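PDB 2WTM: EST1E from Clostridium proteoclasticum, which hydrolyses ester bonds as a promiscuous feruloyl esterase of the alpha/beta-hydrolase fold, probably releasing ferulic acid from plant cell-wall material. Local coordinates for residues A[34-39]-A[72-77]; A[61-64]-A[69-72]; A[80-85]-A[107-112]; A[3-8]-A[12-17]. All blocks are in the same frame, centred on the assembly; numbering follows the deposited sequence. Where two conformers were deposited one is given.

Contact 1: residues A[34-39]-A[72-77]. With PO4 (phosphate ion), chain E.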
loop_
_atom_site.group_PDB
_atom_site.type_symbol
_atom_site.label_atom_id
_atom_site.label_comp_id
_atom_site.label_asym_id
_atom_site.label_seq_id
_atom_site.Cartn_x
_atom_site.Cartn_y
_atom_site.Cartn_z
ATOM N N HIS A 34 -3.304 5.320 -16.731
ATOM C CA HIS A 34 -2.153 5.157 -17.580
ATOM C C HIS A 34 -1.007 4.362 -16.917
ATOM O O HIS A 34 -1.119 3.974 -15.729
ATOM C CB HIS A 34 -1.631 6.559 -17.873
ATOM C CG HIS A 34 -1.240 7.288 -16.653
ATOM N ND1 HIS A 34 -0.012 7.069 -16.050
ATOM C CD2 HIS A 34 -1.883 8.194 -15.890
ATOM C CE1 HIS A 34 0.046 7.787 -14.943
ATOM N NE2 HIS A 34 -1.069 8.480 -14.817
ATOM N N GLY A 35 0.097 4.190 -17.663
ATOM C CA GLY A 35 1.242 3.448 -17.149
ATOM C C GLY A 35 2.384 4.284 -16.588
ATOM O O GLY A 35 2.286 5.505 -16.387
ATOM N N PHE A 36 3.452 3.575 -16.252
ATOM C CA PHE A 36 4.692 4.085 -15.615
ATOM C C PHE A 36 5.371 4.995 -16.596
ATOM O O PHE A 36 5.690 4.557 -17.690
ATOM C CB PHE A 36 5.535 2.849 -15.324
ATOM C CG PHE A 36 6.935 3.061 -14.791
ATOM C CD1 PHE A 36 7.213 2.967 -13.432
ATOM C CD2 PHE A 36 8.037 3.102 -15.634
ATOM C CE1 PHE A 36 8.510 3.054 -12.908
ATOM C CE2 PHE A 36 9.317 3.181 -15.101
ATOM C CZ PHE A 36 9.563 3.096 -13.747
ATOM N N THR A 37 5.579 6.236 -16.173
ATOM C CA THR A 37 6.055 7.386 -17.048
ATOM C C THR A 37 4.985 7.956 -17.957
ATOM O O THR A 37 5.245 8.967 -18.678
ATOM C CB THR A 37 7.348 7.121 -17.903
ATOM O OG1 THR A 37 7.044 6.381 -19.099
ATOM C CG2 THR A 37 8.452 6.411 -17.111
ATOM N N GLY A 38 3.811 7.338 -17.981
ATOM C CA GLY A 38 2.725 7.725 -18.865
ATOM C C GLY A 38 1.873 8.808 -18.280
ATOM O O GLY A 38 2.175 9.465 -17.285
ATOM N N HIS A 39 0.809 9.126 -18.994
ATOM C CA HIS A 39 -0.114 10.158 -18.613
ATOM C C HIS A 39 -1.396 10.009 -19.443
ATOM O O HIS A 39 -1.489 9.196 -20.377
ATOM C CB HIS A 39 0.495 11.541 -18.819
ATOM C CG HIS A 39 0.960 11.774 -20.218
ATOM N ND1 HIS A 39 0.134 12.305 -21.183
ATOM C CD2 HIS A 39 2.149 11.534 -20.821
ATOM C CE1 HIS A 39 0.793 12.359 -22.335
ATOM N NE2 HIS A 39 2.029 11.943 -22.135
ATOM N N GLY A 72 3.372 15.500 -6.889
ATOM C CA GLY A 72 4.365 14.505 -6.524
ATOM C C GLY A 72 5.415 14.354 -7.569
ATOM O O GLY A 72 5.196 14.667 -8.746
ATOM N N LYS A 73 6.572 13.835 -7.172
ATOM C CA LYS A 73 7.695 13.569 -8.055
ATOM C C LYS A 73 7.661 12.109 -8.487
ATOM O O LYS A 73 7.400 11.200 -7.638
ATOM C CB LYS A 73 9.054 13.797 -7.320
ATOM C CG LYS A 73 9.373 15.230 -6.917
ATOM C CD LYS A 73 10.778 15.244 -6.135
ATOM C CE LYS A 73 11.264 16.648 -5.743
ATOM N N PHE A 74 7.981 11.876 -9.737
ATOM C CA PHE A 74 8.000 10.538 -10.272
ATOM C C PHE A 74 8.792 9.601 -9.375
ATOM O O PHE A 74 8.389 8.445 -9.101
ATOM C CB PHE A 74 8.638 10.573 -11.679
ATOM C CG PHE A 74 8.840 9.258 -12.258
ATOM C CD1 PHE A 74 7.812 8.626 -12.946
ATOM C CD2 PHE A 74 10.043 8.552 -12.054
ATOM C CE1 PHE A 74 7.995 7.356 -13.462
ATOM C CE2 PHE A 74 10.235 7.252 -12.589
ATOM C CZ PHE A 74 9.198 6.677 -13.288
ATOM N N GLU A 75 9.926 10.100 -8.890
ATOM C CA GLU A 75 10.815 9.238 -8.120
ATOM C C GLU A 75 10.184 8.726 -6.839
ATOM O O GLU A 75 10.674 7.725 -6.308
ATOM C CB GLU A 75 12.138 9.959 -7.793
ATOM C CG GLU A 75 12.024 11.109 -6.852
ATOM C CD GLU A 75 13.223 12.066 -6.931
ATOM O OE1 GLU A 75 13.381 12.768 -7.951
ATOM O OE2 GLU A 75 13.986 12.105 -5.956
ATOM N N ASP A 76 9.208 9.441 -6.329
ATOM C CA ASP A 76 8.623 9.083 -5.022
ATOM C C ASP A 76 7.344 8.274 -5.220
ATOM O O ASP A 76 6.620 8.029 -4.248
ATOM C CB ASP A 76 8.281 10.364 -4.291
ATOM C CG ASP A 76 9.511 11.083 -3.809
ATOM O OD1 ASP A 76 10.408 10.424 -3.318
ATOM O OD2 ASP A 76 9.582 12.322 -3.927
ATOM N N HIS A 77 6.975 7.945 -6.446
ATOM C CA HIS A 77 5.718 7.137 -6.643
ATOM C C HIS A 77 5.966 5.706 -6.315
ATOM O O HIS A 77 7.069 5.206 -6.439
ATOM C CB HIS A 77 5.169 7.297 -8.045
ATOM C CG HIS A 77 5.531 6.249 -9.051
ATOM N ND1 HIS A 77 6.640 6.342 -9.865
ATOM C CD2 HIS A 77 4.863 5.138 -9.454
ATOM C CE1 HIS A 77 6.635 5.317 -10.728
ATOM N NE2 HIS A 77 5.571 4.560 -10.488
HETATM P P PO4 E . 4.406 1.352 -18.749
HETATM O O1 PO4 E . 3.614 2.275 -19.669
HETATM O O2 PO4 E . 5.710 2.104 -18.630
HETATM O O3 PO4 E . 4.765 0.065 -19.478
HETATM O O4 PO4 E . 3.707 0.993 -17.406
#
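Phe74 drives the edge of its ring at one face of the Phe36 ring: a T-shaped pair with centroids 5.2 Å apart and planes at 70°. The touching atom is Phe74 CZ, 3.6 Å from Phe36 CZ and nearer the rim of that ring than its middle. Phe36 also meets His77, whose in-plane edge brings CE1 to 3.6 Å from Phe36 CD1, the two planes inclined at 57°. Thr37 adds its methyl, CG2 lying 3.8 Å from Phe74 CE1.

Behind these rings, backbone and side-chain bonds hold the two loops in shape. Phe36 CG lies anti to its own N (chi1 174°), which carries the ring across to the other loop while the backbone faces the phosphate; Phe36 N donates to PO4 O4 at 2.8 Å. A type II turn from Gly35 to Gly38 shapes this loop. Opposite, His77 ND1 binds Phe74 O within the plane of its ring, at 2.8 Å, and so fixes the imidazole beside Phe74. Further out, Trp163 makes another edge-to-face pair with Phe36.

The result is an aromatic cluster beside the phosphate, which Ser108 and His228 also bind. Phe36 N next to this anion is consistent with the oxyanion hole of an alpha/beta-hydrolase.

Contact 2: residues A[61-64]-A[69-72]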
loop_
_atom_site.group_PDB
_atom_site.type_symbol
_atom_site.label_atom_id
_atom_site.label_comp_id
_atom_site.label_asym_id
_atom_site.label_seq_id
_atom_site.Cartn_x
_atom_site.Cartn_y
_atom_site.Cartn_z
ATOM N N ARG A 61 -10.288 9.891 -16.882
ATOM C CA ARG A 61 -8.889 9.653 -16.990
ATOM C C ARG A 61 -8.180 10.360 -15.852
ATOM O O ARG A 61 -8.354 11.567 -15.679
ATOM C CB ARG A 61 -8.321 10.120 -18.345
ATOM C CG ARG A 61 -8.819 9.400 -19.600
ATOM C CD ARG A 61 -8.404 10.116 -20.849
ATOM N NE ARG A 61 -9.133 11.380 -20.989
ATOM C CZ ARG A 61 -8.681 12.415 -21.665
ATOM N NH1 ARG A 61 -7.490 12.372 -22.166
ATOM N NH2 ARG A 61 -9.439 13.503 -21.871
ATOM N N ALA A 62 -7.360 9.658 -15.044
ATOM C CA ALA A 62 -6.689 10.303 -13.902
ATOM C C ALA A 62 -5.194 10.091 -14.009
ATOM O O ALA A 62 -4.732 8.932 -14.249
ATOM C CB ALA A 62 -7.198 9.638 -12.596
ATOM N N ASP A 63 -4.431 11.159 -13.846
ATOM C CA ASP A 63 -3.001 11.126 -13.769
ATOM C C ASP A 63 -2.653 10.720 -12.298
ATOM O O ASP A 63 -3.134 11.312 -11.328
ATOM C CB ASP A 63 -2.383 12.490 -14.061
ATOM C CG ASP A 63 -2.453 12.870 -15.518
ATOM O OD1 ASP A 63 -2.562 11.949 -16.357
ATOM O OD2 ASP A 63 -2.321 14.114 -15.775
ATOM N N MET A 64 -1.853 9.686 -12.165
ATOM C CA MET A 64 -1.449 9.196 -10.869
ATOM C C MET A 64 -0.314 9.980 -10.278
ATOM O O MET A 64 0.324 10.802 -10.904
ATOM C CB MET A 64 -1.062 7.698 -11.016
ATOM C CG MET A 64 -2.207 6.820 -11.621
ATOM S SD MET A 64 -3.475 6.547 -10.372
ATOM C CE MET A 64 -4.645 7.909 -10.655
ATOM N N LYS A 69 -0.031 15.700 -15.040
ATOM C CA LYS A 69 -0.176 17.001 -14.366
ATOM C C LYS A 69 -0.547 16.884 -12.922
ATOM O O LYS A 69 -1.054 17.837 -12.324
ATOM C CB LYS A 69 -1.187 17.911 -15.100
ATOM C CG LYS A 69 -0.913 18.124 -16.574
ATOM C CD LYS A 69 -2.164 18.559 -17.304
ATOM C CE LYS A 69 -1.995 18.719 -18.826
ATOM N NZ LYS A 69 -3.307 19.214 -19.476
ATOM N N SER A 70 -0.325 15.699 -12.330
ATOM C CA SER A 70 -0.596 15.546 -10.927
ATOM C C SER A 70 0.584 15.969 -10.061
ATOM O O SER A 70 1.661 16.159 -10.556
ATOM C CB SER A 70 -1.027 14.121 -10.609
ATOM O OG SER A 70 -2.287 13.848 -11.177
ATOM N N ASP A 71 0.312 16.188 -8.758
ATOM C CA ASP A 71 1.353 16.474 -7.784
ATOM C C ASP A 71 2.271 15.241 -7.599
ATOM O O ASP A 71 1.907 14.135 -7.999
ATOM C CB ASP A 71 0.763 16.874 -6.429
ATOM C CG ASP A 71 0.114 18.294 -6.437
ATOM O OD1 ASP A 71 0.535 19.088 -7.331
ATOM O OD2 ASP A 71 -0.654 18.584 -5.500
ATOM N N GLY A 72 3.372 15.500 -6.889
ATOM C CA GLY A 72 4.365 14.505 -6.524
ATOM C C GLY A 72 5.415 14.354 -7.569
ATOM O O GLY A 72 5.196 14.667 -8.746
#
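Asp63 and Ser70 face each other just past the end of strand 58-62, their CA atoms 5.8 Å apart. Two hydrogen bonds join the segments, one from a backbone amide and one from a hydroxyl. Lys69 N gives its proton to Asp63 OD2 at 2.9 Å in an almost straight bond, 172° at the hydrogen, although it meets the carboxylate from 47° above its plane. Ser70 OG donates to Asp63 O at 2.7 Å; here the hydroxyl stands well above the carbonyl plane and uses no lone-pair direction. Asp63 is therefore held by both its main chain and its side chain. With CG beside its own backbone N (chi1 -73°), its carboxylate reaches the Lys69 amide while the carbonyl is left to the serine.

The van der Waals contacts are few and close to these bonds. Ser70 OG sits 3.2 Å from Asp63 CB, and Ser70 CB lies 3.6 Å from Met64 O. Lys69 contributes its backbone and CB, while the extended chain beyond leads its ammonium to Tyr16 OH.

The buried carboxylate has further partners: Ser40 OG donates to OD1 and Asn14 ND2 to OD2, a set of donors that would probably favour the charged form. Ser70 OG in turn accepts from Asn14 N. The contact thus ties the loop following strand 58-62 to strand 11-18, that strand's neighbour in the sheet, while Met64 points the other way, into helix 79-93 at Trp82, Asn85 and Ile86.

Contact 3: residues A[80-85]-A[107-112]; sequences FKWLTN and HSQGGL. With PO4 (phosphate ion), chain E.
An amide nitrogen perched over an indole is the striking feature here: Gln109 NE2 sits 3.3 Å above one face of the Trp82 ring, close to the middle of its six-membered ring. The nearest atom is Trp82 CH2, 3.4 Å from Gln109 NE2, and the amide plane stands almost upright on the indole at 80°. Gln109 CG sits beyond the ring's outline, 3.7 Å from Trp82 CZ3. With CG anti to the backbone N (chi1 -177°) and an extended chain beyond, Gln109 holds its amide across the indole. Its two ends are fixed from outside, OE1 by Tyr172 OH and NE2 by His77 NE2. At the indole edge, Gly110 N lies near the ring plane, 4.1 Å from Trp82 CZ3.

The same segment grips the phosphate. Gln109 N donates to PO4 O4 at 2.9 Å, and Ser108 OG to PO4 O3 at a doubtfully short 2.5 Å. Ser108 has positive phi (59°), as at a nucleophile elbow, and with His228 and Asp200 it probably forms the catalytic triad.

Trp82 thus bridges helix 79-93 to the start of helix 109-120. Its NE1 is held by Tyr65 O, and Phe80 of helix 79-93 stacks on Phe80 of the second subunit.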
loop_
_atom_site.group_PDB
_atom_site.type_symbol
_atom_site.label_atom_id
_atom_site.label_comp_id
_atom_site.label_asym_id
_atom_site.label_seq_id
_atom_site.Cartn_x
_atom_site.Cartn_y
_atom_site.Cartn_z
ATOM N N PHE A 80 1.599 1.544 -3.837
ATOM C CA PHE A 80 0.678 1.870 -2.692
ATOM C C PHE A 80 0.115 3.296 -2.942
ATOM O O PHE A 80 -1.062 3.535 -2.730
ATOM C CB PHE A 80 1.383 1.847 -1.379
ATOM C CG PHE A 80 1.588 0.489 -0.787
ATOM C CD1 PHE A 80 1.218 -0.674 -1.389
ATOM C CD2 PHE A 80 2.271 0.419 0.434
ATOM C CE1 PHE A 80 1.494 -1.921 -0.777
ATOM C CE2 PHE A 80 2.525 -0.789 1.031
ATOM C CZ PHE A 80 2.153 -1.948 0.414
ATOM N N LYS A 81 0.984 4.241 -3.335
ATOM C CA LYS A 81 0.446 5.584 -3.643
ATOM C C LYS A 81 -0.579 5.561 -4.758
ATOM O O LYS A 81 -1.645 6.203 -4.631
ATOM C CB LYS A 81 1.575 6.553 -3.947
ATOM C CG LYS A 81 2.500 6.724 -2.742
ATOM C CD LYS A 81 3.563 7.823 -2.927
ATOM C CE LYS A 81 4.638 7.838 -1.791
ATOM N NZ LYS A 81 5.512 9.067 -1.891
ATOM N N TRP A 82 -0.263 4.878 -5.861
ATOM C CA TRP A 82 -1.208 4.738 -6.928
ATOM C C TRP A 82 -2.521 4.095 -6.479
ATOM O O TRP A 82 -3.619 4.528 -6.885
ATOM C CB TRP A 82 -0.613 3.944 -8.123
ATOM C CG TRP A 82 0.283 4.779 -8.984
ATOM C CD1 TRP A 82 1.049 5.875 -8.643
ATOM C CD2 TRP A 82 0.463 4.579 -10.414
ATOM N NE1 TRP A 82 1.699 6.363 -9.809
ATOM C CE2 TRP A 82 1.314 5.601 -10.887
ATOM C CE3 TRP A 82 -0.091 3.679 -11.329
ATOM C CZ2 TRP A 82 1.637 5.694 -12.260
ATOM C CZ3 TRP A 82 0.180 3.792 -12.646
ATOM C CH2 TRP A 82 1.045 4.774 -13.114
ATOM N N LEU A 83 -2.467 3.070 -5.642
ATOM C CA LEU A 83 -3.735 2.392 -5.248
ATOM C C LEU A 83 -4.529 3.406 -4.371
ATOM O O LEU A 83 -5.758 3.569 -4.502
ATOM C CB LEU A 83 -3.464 1.097 -4.502
ATOM C CG LEU A 83 -2.981 0.080 -5.482
ATOM C CD1 LEU A 83 -2.549 -1.067 -4.715
ATOM C CD2 LEU A 83 -4.058 -0.286 -6.506
ATOM N N THR A 84 -3.844 4.137 -3.498
ATOM C CA THR A 84 -4.481 5.255 -2.696
ATOM C C THR A 84 -5.201 6.236 -3.611
ATOM O O THR A 84 -6.339 6.617 -3.390
ATOM C CB THR A 84 -3.481 5.856 -1.708
ATOM O OG1 THR A 84 -3.071 4.809 -0.777
ATOM C CG2 THR A 84 -4.074 6.998 -0.964
ATOM N N ASN A 85 -4.445 6.646 -4.632
ATOM C CA ASN A 85 -4.947 7.598 -5.627
ATOM C C ASN A 85 -6.217 7.070 -6.287
ATOM O O ASN A 85 -7.241 7.756 -6.435
ATOM C CB ASN A 85 -3.895 7.937 -6.700
ATOM C CG ASN A 85 -2.625 8.570 -6.189
ATOM O OD1 ASN A 85 -1.665 8.615 -6.917
ATOM N ND2 ASN A 85 -2.662 9.188 -5.021
ATOM N N HIS A 107 -3.601 0.833 -18.703
ATOM C CA HIS A 107 -2.520 0.279 -19.502
ATOM C C HIS A 107 -1.259 0.015 -18.690
ATOM O O HIS A 107 -0.784 0.900 -17.943
ATOM C CB HIS A 107 -2.258 1.248 -20.656
ATOM C CG HIS A 107 -1.231 0.754 -21.633
ATOM N ND1 HIS A 107 0.074 1.204 -21.630
ATOM C CD2 HIS A 107 -1.304 -0.197 -22.583
ATOM C CE1 HIS A 107 0.741 0.568 -22.582
ATOM N NE2 HIS A 107 -0.073 -0.283 -23.169
ATOM N N SER A 108 -0.697 -1.197 -18.887
ATOM C CA SER A 108 0.620 -1.569 -18.390
ATOM C C SER A 108 0.680 -1.450 -16.850
ATOM O O SER A 108 -0.061 -2.138 -16.218
ATOM C CB SER A 108 1.750 -0.847 -19.132
ATOM O OG SER A 108 2.986 -1.518 -18.844
ATOM N N GLN A 109 1.519 -0.594 -16.271
ATOM C CA GLN A 109 1.405 -0.382 -14.809
ATOM C C GLN A 109 0.024 0.041 -14.367
ATOM O O GLN A 109 -0.456 -0.323 -13.304
ATOM C CB GLN A 109 2.439 0.584 -14.254
ATOM C CG GLN A 109 2.362 0.749 -12.757
ATOM C CD GLN A 109 3.588 1.530 -12.244
ATOM O OE1 GLN A 109 4.677 0.880 -12.188
ATOM N NE2 GLN A 109 3.475 2.739 -11.803
ATOM N N GLY A 110 -0.713 0.778 -15.202
ATOM C CA GLY A 110 -2.097 1.122 -14.942
ATOM C C GLY A 110 -3.043 -0.053 -15.026
ATOM O O GLY A 110 -4.040 -0.100 -14.347
ATOM N N GLY A 111 -2.671 -1.028 -15.854
ATOM C CA GLY A 111 -3.439 -2.262 -16.054
ATOM C C GLY A 111 -3.277 -3.130 -14.832
ATOM O O GLY A 111 -4.288 -3.611 -14.278
ATOM N N LEU A 112 -2.030 -3.288 -14.366
ATOM C CA LEU A 112 -1.802 -3.891 -13.059
ATOM C C LEU A 112 -2.596 -3.192 -11.947
ATOM O O LEU A 112 -3.337 -3.801 -11.167
ATOM C CB LEU A 112 -0.345 -3.902 -12.708
ATOM C CG LEU A 112 0.000 -4.354 -11.244
ATOM C CD1 LEU A 112 -0.471 -5.751 -10.865
ATOM C CD2 LEU A 112 1.500 -4.087 -11.005
HETATM P P PO4 E . 4.406 1.352 -18.749
HETATM O O1 PO4 E . 3.614 2.275 -19.669
HETATM O O2 PO4 E . 5.710 2.104 -18.630
HETATM O O3 PO4 E . 4.765 0.065 -19.478
HETATM O O4 PO4 E . 3.707 0.993 -17.406
#

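Contact 4: residues A[3-8]-A[12-17]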
loop_
_atom_site.group_PDB
_atom_site.type_symbol
_atom_site.label_atom_id
_atom_site.label_comp_id
_atom_site.label_asym_id
_atom_site.label_seq_id
_atom_site.Cartn_x
_atom_site.Cartn_y
_atom_site.Cartn_z
ATOM N N ALA A 3 -11.402 19.303 -17.328
ATOM C CA ALA A 3 -10.290 18.900 -16.463
ATOM C C ALA A 3 -10.559 19.382 -15.061
ATOM O O ALA A 3 -11.200 20.393 -14.857
ATOM C CB ALA A 3 -8.988 19.457 -16.966
ATOM N N MET A 4 -10.069 18.668 -14.055
ATOM C CA MET A 4 -10.344 19.003 -12.690
ATOM C C MET A 4 -9.204 18.408 -11.855
ATOM O O MET A 4 -8.430 17.655 -12.436
ATOM C CB MET A 4 -11.627 18.329 -12.243
ATOM C CG MET A 4 -11.420 16.806 -12.018
ATOM S SD MET A 4 -12.859 15.809 -11.685
ATOM C CE MET A 4 -13.680 16.157 -13.223
ATOM N N TYR A 5 -9.080 18.847 -10.608
ATOM C CA TYR A 5 -8.196 18.209 -9.636
ATOM C C TYR A 5 -9.031 17.467 -8.592
ATOM O O TYR A 5 -9.980 18.048 -8.003
ATOM C CB TYR A 5 -7.254 19.241 -8.989
ATOM C CG TYR A 5 -6.056 19.549 -9.857
ATOM C CD1 TYR A 5 -5.033 18.611 -10.004
ATOM C CD2 TYR A 5 -5.935 20.760 -10.574
ATOM C CE1 TYR A 5 -3.938 18.840 -10.797
ATOM C CE2 TYR A 5 -4.851 20.995 -11.387
ATOM C CZ TYR A 5 -3.822 20.036 -11.499
ATOM O OH TYR A 5 -2.725 20.234 -12.296
ATOM N N ILE A 6 -8.676 16.212 -8.332
ATOM C CA ILE A 6 -9.239 15.416 -7.265
ATOM C C ILE A 6 -8.230 15.385 -6.130
ATOM O O ILE A 6 -7.108 14.932 -6.330
ATOM C CB ILE A 6 -9.547 14.005 -7.775
ATOM C CG1 ILE A 6 -10.673 14.044 -8.818
ATOM C CG2 ILE A 6 -10.074 13.108 -6.658
ATOM C CD1 ILE A 6 -10.872 12.771 -9.531
ATOM N N ASP A 7 -8.616 15.887 -4.967
ATOM C CA ASP A 7 -7.693 15.918 -3.840
ATOM C C ASP A 7 -7.515 14.521 -3.306
ATOM O O ASP A 7 -8.475 13.775 -3.174
ATOM C CB ASP A 7 -8.200 16.780 -2.706
ATOM C CG ASP A 7 -8.131 18.263 -3.015
ATOM O OD1 ASP A 7 -7.057 18.760 -3.408
ATOM O OD2 ASP A 7 -9.177 18.926 -2.829
ATOM N N CYS A 8 -6.290 14.210 -2.958
ATOM C CA CYS A 8 -5.965 12.957 -2.271
ATOM C C CYS A 8 -5.036 13.338 -1.152
ATOM O O CYS A 8 -3.846 13.394 -1.339
ATOM C CB CYS A 8 -5.331 11.978 -3.292
ATOM S SG CYS A 8 -4.930 10.315 -2.530
ATOM N N LYS A 12 -2.799 16.730 -5.189
ATOM C CA LYS A 12 -3.807 16.944 -6.176
ATOM C C LYS A 12 -3.594 16.037 -7.405
ATOM O O LYS A 12 -2.544 16.044 -8.034
ATOM C CB LYS A 12 -3.717 18.410 -6.628
ATOM C CG LYS A 12 -4.155 19.369 -5.544
ATOM C CD LYS A 12 -4.408 20.837 -6.084
ATOM C CE LYS A 12 -5.146 21.706 -5.050
ATOM N NZ LYS A 12 -6.468 21.144 -4.537
ATOM N N LEU A 13 -4.648 15.310 -7.777
ATOM C CA LEU A 13 -4.656 14.429 -8.948
ATOM C C LEU A 13 -5.408 15.096 -10.123
ATOM O O LEU A 13 -6.601 15.400 -10.038
ATOM C CB LEU A 13 -5.331 13.073 -8.578
ATOM C CG LEU A 13 -4.711 12.351 -7.367
ATOM C CD1 LEU A 13 -5.651 11.252 -7.086
ATOM C CD2 LEU A 13 -3.344 11.933 -7.694
ATOM N N ASN A 14 -4.657 15.351 -11.168
ATOM C CA ASN A 14 -5.246 15.877 -12.406
ATOM C C ASN A 14 -6.175 14.814 -13.025
ATOM O O ASN A 14 -5.763 13.687 -13.217
ATOM C CB ASN A 14 -4.185 16.183 -13.388
ATOM C CG ASN A 14 -4.745 16.818 -14.681
ATOM O OD1 ASN A 14 -5.450 17.858 -14.642
ATOM N ND2 ASN A 14 -4.427 16.190 -15.825
ATOM N N ALA A 15 -7.325 15.204 -13.478
ATOM C CA ALA A 15 -8.227 14.240 -14.131
ATOM C C ALA A 15 -9.077 14.889 -15.202
ATOM O O ALA A 15 -9.368 16.094 -15.109
ATOM C CB ALA A 15 -9.079 13.633 -13.116
ATOM N N TYR A 16 -9.517 14.080 -16.156
ATOM C CA TYR A 16 -10.321 14.576 -17.286
ATOM C C TYR A 16 -11.616 13.799 -17.248
ATOM O O TYR A 16 -11.581 12.559 -17.334
ATOM C CB TYR A 16 -9.625 14.319 -18.652
ATOM C CG TYR A 16 -8.235 14.942 -18.727
ATOM C CD1 TYR A 16 -8.068 16.283 -19.086
ATOM C CD2 TYR A 16 -7.114 14.208 -18.458
ATOM C CE1 TYR A 16 -6.810 16.843 -19.162
ATOM C CE2 TYR A 16 -5.854 14.755 -18.516
ATOM C CZ TYR A 16 -5.706 16.083 -18.859
ATOM O OH TYR A 16 -4.458 16.638 -18.968
ATOM N N LEU A 17 -12.752 14.491 -17.165
ATOM C CA LEU A 17 -14.043 13.862 -17.276
ATOM C C LEU A 17 -14.575 14.148 -18.677
ATOM O O LEU A 17 -14.690 15.335 -19.070
ATOM C CB LEU A 17 -14.989 14.446 -16.223
ATOM C CG LEU A 17 -16.431 13.945 -16.254
ATOM C CD1 LEU A 17 -16.589 12.434 -16.097
ATOM C CD2 LEU A 17 -17.214 14.706 -15.141
HETATM O O HOH W 1 -6.783 20.124 -13.806
HETATM O O HOH W 2 -8.852 21.405 -2.511
#
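Lys12 and Tyr5 meet on one face of the hairpin, and Lys12 can be followed outward from there. Its CB rests 3.6 Å from Tyr5 CD1, the two side chains crossing at about a right angle. CG passes Asp7 OD1 at 3.7 Å, and CE is also close to that oxygen. The chain then bends at its last torsion (chi4 -55°), turning NZ back onto Asp7 OD1 in a 2.7 Å salt bridge that uses the syn lone pair. A water donates to Asp7 OD2 and accepts a weaker bond from Lys12 NZ, closing a small ring round the ion pair. Tyr5 and Asp7 each have two conformers, and their side-chain contacts described here hold for one of them.

Further along this face, Tyr5 lays its ring beside Asn14, with CE1 3.7 Å from Asn14 CB. Asn14 OD1 lies over one ring face, as does a second water, which donates to that oxygen; Asn14 ND2 is held by Asp63 OD2. The other sheet face is apolar: Met4 CE touches Leu17 CB at 3.7 Å, Ile6 CD1 approaches Ala15 CB, and Cys8 CB packs on Leu13 CD1.

Backbone bonds hold the strands in antiparallel register, with Met4-Ala15 and Ile6-Leu13 as the hydrogen-bonded pairs. Ile6 N to Leu13 O is the shortest of these, at 2.8 Å. Helix 79-93 packs on the apolar face through Tyr92, while Tyr5 OH and Tyr16 OH bind Lys69 on the polar one. The chemistry is that of an amphipathic edge hairpin: oily toward the helix, with an ion pair and ordered water on the other side.

Along the chain the hairpin of contact 4 comes first. Contacts 1 and 2 then end on the same loop, sharing Gly72 between strand 58-62 and helix 79-93, and contact 3 follows. Contacts 2 and 4, centres about 7 Å apart, meet through neighbouring strands 58-62 and 11-18 of the main sheet. Contacts 1 and 2 have centres about 8 Å apart, and His34 NE2 probably bonds Met64 N. Contacts 1 and 3, centres about 10 Å apart, touch the same phosphate and are joined by His77 and Gln109. Contacts 3 and 4, centres about 16 Å apart, still touch through Asn85. Together they form a continuous path from the edge of the sheet to the probable catalytic centre.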